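Local coordinates for protein lectin (Polyandrocarpa misakiensis, PDB 1BYF) that binds D-galactose through a calcium ion as a homodimeric C-type lectin and takes part in the tunicate's defence against microorganisms, at residues 65-70 / 93-98. Residues are numbered along the deposited sequence; the frame is centred on the assembly and turned at random.
Sequences YNFLWN and WQLCVQ. With ACT (acetate ion), chain F.
Phe67 reaches across to Leu95 and Val97 through the CD1, CE1 and CZ carbons of its ring, and this phenyl group carries most of the contact. CD1 of Phe67 lies 3.7 Å from CG2 of Val97, while CE1 of Phe67 is 3.9 Å from CB of Leu95. Both aliphatic groups approach the ring at a slant, in plain van der Waals contact. Val97 offers the methyl group beside its backbone N, its other branch CG1 standing anti to that nitrogen (chi1 -176°). From the end of the leucine, CD1 of Leu95 touches CE1 of Tyr65 at 4.0 Å, coming in at the edge of the phenol ring and near its plane. The same methyl carbon lies 4.2 Å from CZ of Phe67, so one methyl touches both rings.

Further out, Trp82 packs edge-to-face against Phe67, and Asp108 of strand 105-109 touches Tyr65, Phe67 and Leu95 alike. The hydroxyl of Tyr65 is hydrogen-bonded to the backbone O of Asn89, a residue that, with Glu86, Asp107 and Asp108, forms the carbohydrate-binding calcium site. Leu95 is tied to Asn59 through its backbone, and Cys96, whose side chain turns away from the 65-70 segment, is joined by a disulfide to Cys111. Gln98, which follows Val97, hydrogen-bonds through NE2 to Asp107 OD2 and to an acetate ion, probably from the crystallisation liquor, whose O lies 3.2 Å from NE2 of Gln98.

Across the interface the contact is wholly apolar: van der Waals packing joins residues 65-67 to Leu95 and Val97 in the long-loop region of the C-type lectin fold. This small hydrophobic cluster lies directly beside the calcium site, and Tyr65 belongs to both, consistent with a part in holding the Asn89 loop.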
loop_
_atom_site.group_PDB
_atom_site.type_symbol
_atom_site.label_atom_id
_atom_site.label_comp_id
_atom_site.label_asym_id
_atom_site.label_seq_id
_atom_site.Cartn_x
_atom_site.Cartn_y
_atom_site.Cartn_z
ATOM N N TYR A 65 18.962 20.345 11.060
ATOM C CA TYR A 65 17.582 20.178 10.622
ATOM C C TYR A 65 17.440 20.584 9.160
ATOM O O TYR A 65 16.443 21.175 8.752
ATOM C CB TYR A 65 16.574 20.875 11.514
ATOM C CG TYR A 65 16.448 20.348 12.924
ATOM C CD1 TYR A 65 16.870 19.075 13.281
ATOM C CD2 TYR A 65 15.855 21.132 13.910
ATOM C CE1 TYR A 65 16.737 18.607 14.575
ATOM C CE2 TYR A 65 15.715 20.671 15.207
ATOM C CZ TYR A 65 16.158 19.410 15.532
ATOM O OH TYR A 65 16.023 18.947 16.824
ATOM N N ASN A 66 18.438 20.213 8.367
ATOM C CA ASN A 66 18.382 20.429 6.922
ATOM C C ASN A 66 17.899 19.112 6.315
ATOM O O ASN A 66 18.649 18.384 5.680
ATOM C CB ASN A 66 19.744 20.839 6.367
ATOM C CG ASN A 66 20.140 22.172 6.987
ATOM O OD1 ASN A 66 19.423 23.146 6.784
ATOM N ND2 ASN A 66 21.229 22.172 7.742
ATOM N N PHE A 67 16.650 18.768 6.635
ATOM C CA PHE A 67 16.102 17.497 6.159
ATOM C C PHE A 67 15.896 17.471 4.657
ATOM O O PHE A 67 15.319 18.404 4.101
ATOM C CB PHE A 67 14.788 17.202 6.901
ATOM C CG PHE A 67 15.084 16.777 8.322
ATOM C CD1 PHE A 67 15.474 15.477 8.592
ATOM C CD2 PHE A 67 15.003 17.686 9.362
ATOM C CE1 PHE A 67 15.764 15.090 9.887
ATOM C CE2 PHE A 67 15.286 17.300 10.658
ATOM C CZ PHE A 67 15.666 15.999 10.921
ATOM N N LEU A 68 16.327 16.386 4.014
ATOM C CA LEU A 68 16.112 16.244 2.585
ATOM C C LEU A 68 15.456 14.904 2.234
ATOM O O LEU A 68 15.860 13.850 2.713
ATOM C CB LEU A 68 17.409 16.336 1.793
ATOM C CG LEU A 68 18.229 17.624 1.824
ATOM C CD1 LEU A 68 19.504 17.408 1.017
ATOM C CD2 LEU A 68 17.450 18.816 1.289
ATOM N N TRP A 69 14.471 14.971 1.354
ATOM C CA TRP A 69 13.828 13.773 0.810
ATOM C C TRP A 69 14.888 13.130 -0.081
ATOM O O TRP A 69 15.771 13.881 -0.537
ATOM C CB TRP A 69 12.581 14.166 0.035
ATOM C CG TRP A 69 11.409 14.649 0.828
ATOM C CD1 TRP A 69 10.919 15.922 0.908
ATOM C CD2 TRP A 69 10.564 13.851 1.671
ATOM N NE1 TRP A 69 9.828 15.967 1.744
ATOM C CE2 TRP A 69 9.591 14.700 2.225
ATOM C CE3 TRP A 69 10.542 12.493 2.002
ATOM C CZ2 TRP A 69 8.601 14.240 3.097
ATOM C CZ3 TRP A 69 9.565 12.035 2.867
ATOM C CH2 TRP A 69 8.607 12.905 3.399
ATOM N N ASN A 70 14.900 11.825 -0.295
ATOM C CA ASN A 70 15.927 11.181 -1.089
ATOM C C ASN A 70 16.022 11.702 -2.526
ATOM O O ASN A 70 17.004 11.367 -3.187
ATOM C CB ASN A 70 15.728 9.676 -1.277
ATOM C CG ASN A 70 15.242 8.912 -0.079
ATOM O OD1 ASN A 70 15.752 9.120 1.026
ATOM N ND2 ASN A 70 14.268 8.040 -0.326
ATOM N N TRP A 93 23.280 14.873 15.693
ATOM C CA TRP A 93 23.114 13.494 15.261
ATOM C C TRP A 93 22.802 13.352 13.769
ATOM O O TRP A 93 22.261 14.246 13.132
ATOM C CB TRP A 93 21.921 12.841 15.963
ATOM C CG TRP A 93 21.968 12.655 17.438
ATOM C CD1 TRP A 93 22.834 13.210 18.337
ATOM C CD2 TRP A 93 21.045 11.867 18.211
ATOM N NE1 TRP A 93 22.525 12.803 19.610
ATOM C CE2 TRP A 93 21.428 11.978 19.562
ATOM C CE3 TRP A 93 19.935 11.078 17.887
ATOM C CZ2 TRP A 93 20.748 11.324 20.586
ATOM C CZ3 TRP A 93 19.260 10.430 18.903
ATOM C CH2 TRP A 93 19.669 10.559 20.241
ATOM N N GLN A 94 23.075 12.145 13.281
ATOM C CA GLN A 94 22.663 11.793 11.918
ATOM C C GLN A 94 21.183 11.433 12.120
ATOM O O GLN A 94 20.918 10.533 12.921
ATOM C CB GLN A 94 23.445 10.623 11.360
ATOM C CG GLN A 94 24.906 10.909 11.067
ATOM C CD GLN A 94 25.666 9.677 10.626
ATOM O OE1 GLN A 94 25.138 8.565 10.583
ATOM N NE2 GLN A 94 26.939 9.855 10.282
ATOM N N LEU A 95 20.263 12.167 11.522
ATOM C CA LEU A 95 18.849 11.910 11.750
ATOM C C LEU A 95 18.098 11.436 10.513
ATOM O O LEU A 95 18.242 11.978 9.415
ATOM C CB LEU A 95 18.189 13.170 12.322
ATOM C CG LEU A 95 18.806 13.636 13.652
ATOM C CD1 LEU A 95 18.448 15.089 13.910
ATOM C CD2 LEU A 95 18.350 12.736 14.795
ATOM N N CYS A 96 17.287 10.413 10.749
ATOM C CA CYS A 96 16.457 9.797 9.720
ATOM C C CYS A 96 14.996 10.034 10.056
ATOM O O CYS A 96 14.687 10.321 11.215
ATOM C CB CYS A 96 16.780 8.297 9.639
ATOM S SG CYS A 96 18.425 8.070 8.929
ATOM N N VAL A 97 14.120 9.972 9.059
ATOM C CA VAL A 97 12.715 10.279 9.303
ATOM C C VAL A 97 11.825 9.052 9.160
ATOM O O VAL A 97 11.969 8.219 8.270
ATOM C CB VAL A 97 12.218 11.408 8.380
ATOM C CG1 VAL A 97 10.779 11.810 8.699
ATOM C CG2 VAL A 97 13.126 12.629 8.497
ATOM N N GLN A 98 10.885 8.957 10.094
ATOM C CA GLN A 98 9.919 7.880 10.105
ATOM C C GLN A 98 8.506 8.450 10.249
ATOM O O GLN A 98 8.304 9.608 10.605
ATOM C CB GLN A 98 10.108 6.954 11.322
ATOM C CG GLN A 98 9.950 7.740 12.629
ATOM C CD GLN A 98 9.606 6.877 13.820
ATOM O OE1 GLN A 98 9.358 5.676 13.693
ATOM N NE2 GLN A 98 9.565 7.474 15.005
HETATM C C ACT F . 9.685 6.030 18.589
HETATM O O ACT F . 9.570 5.496 17.464
HETATM O OXT ACT F . 9.461 5.369 19.635
HETATM C CH3 ACT F . 10.539 7.299 18.717
#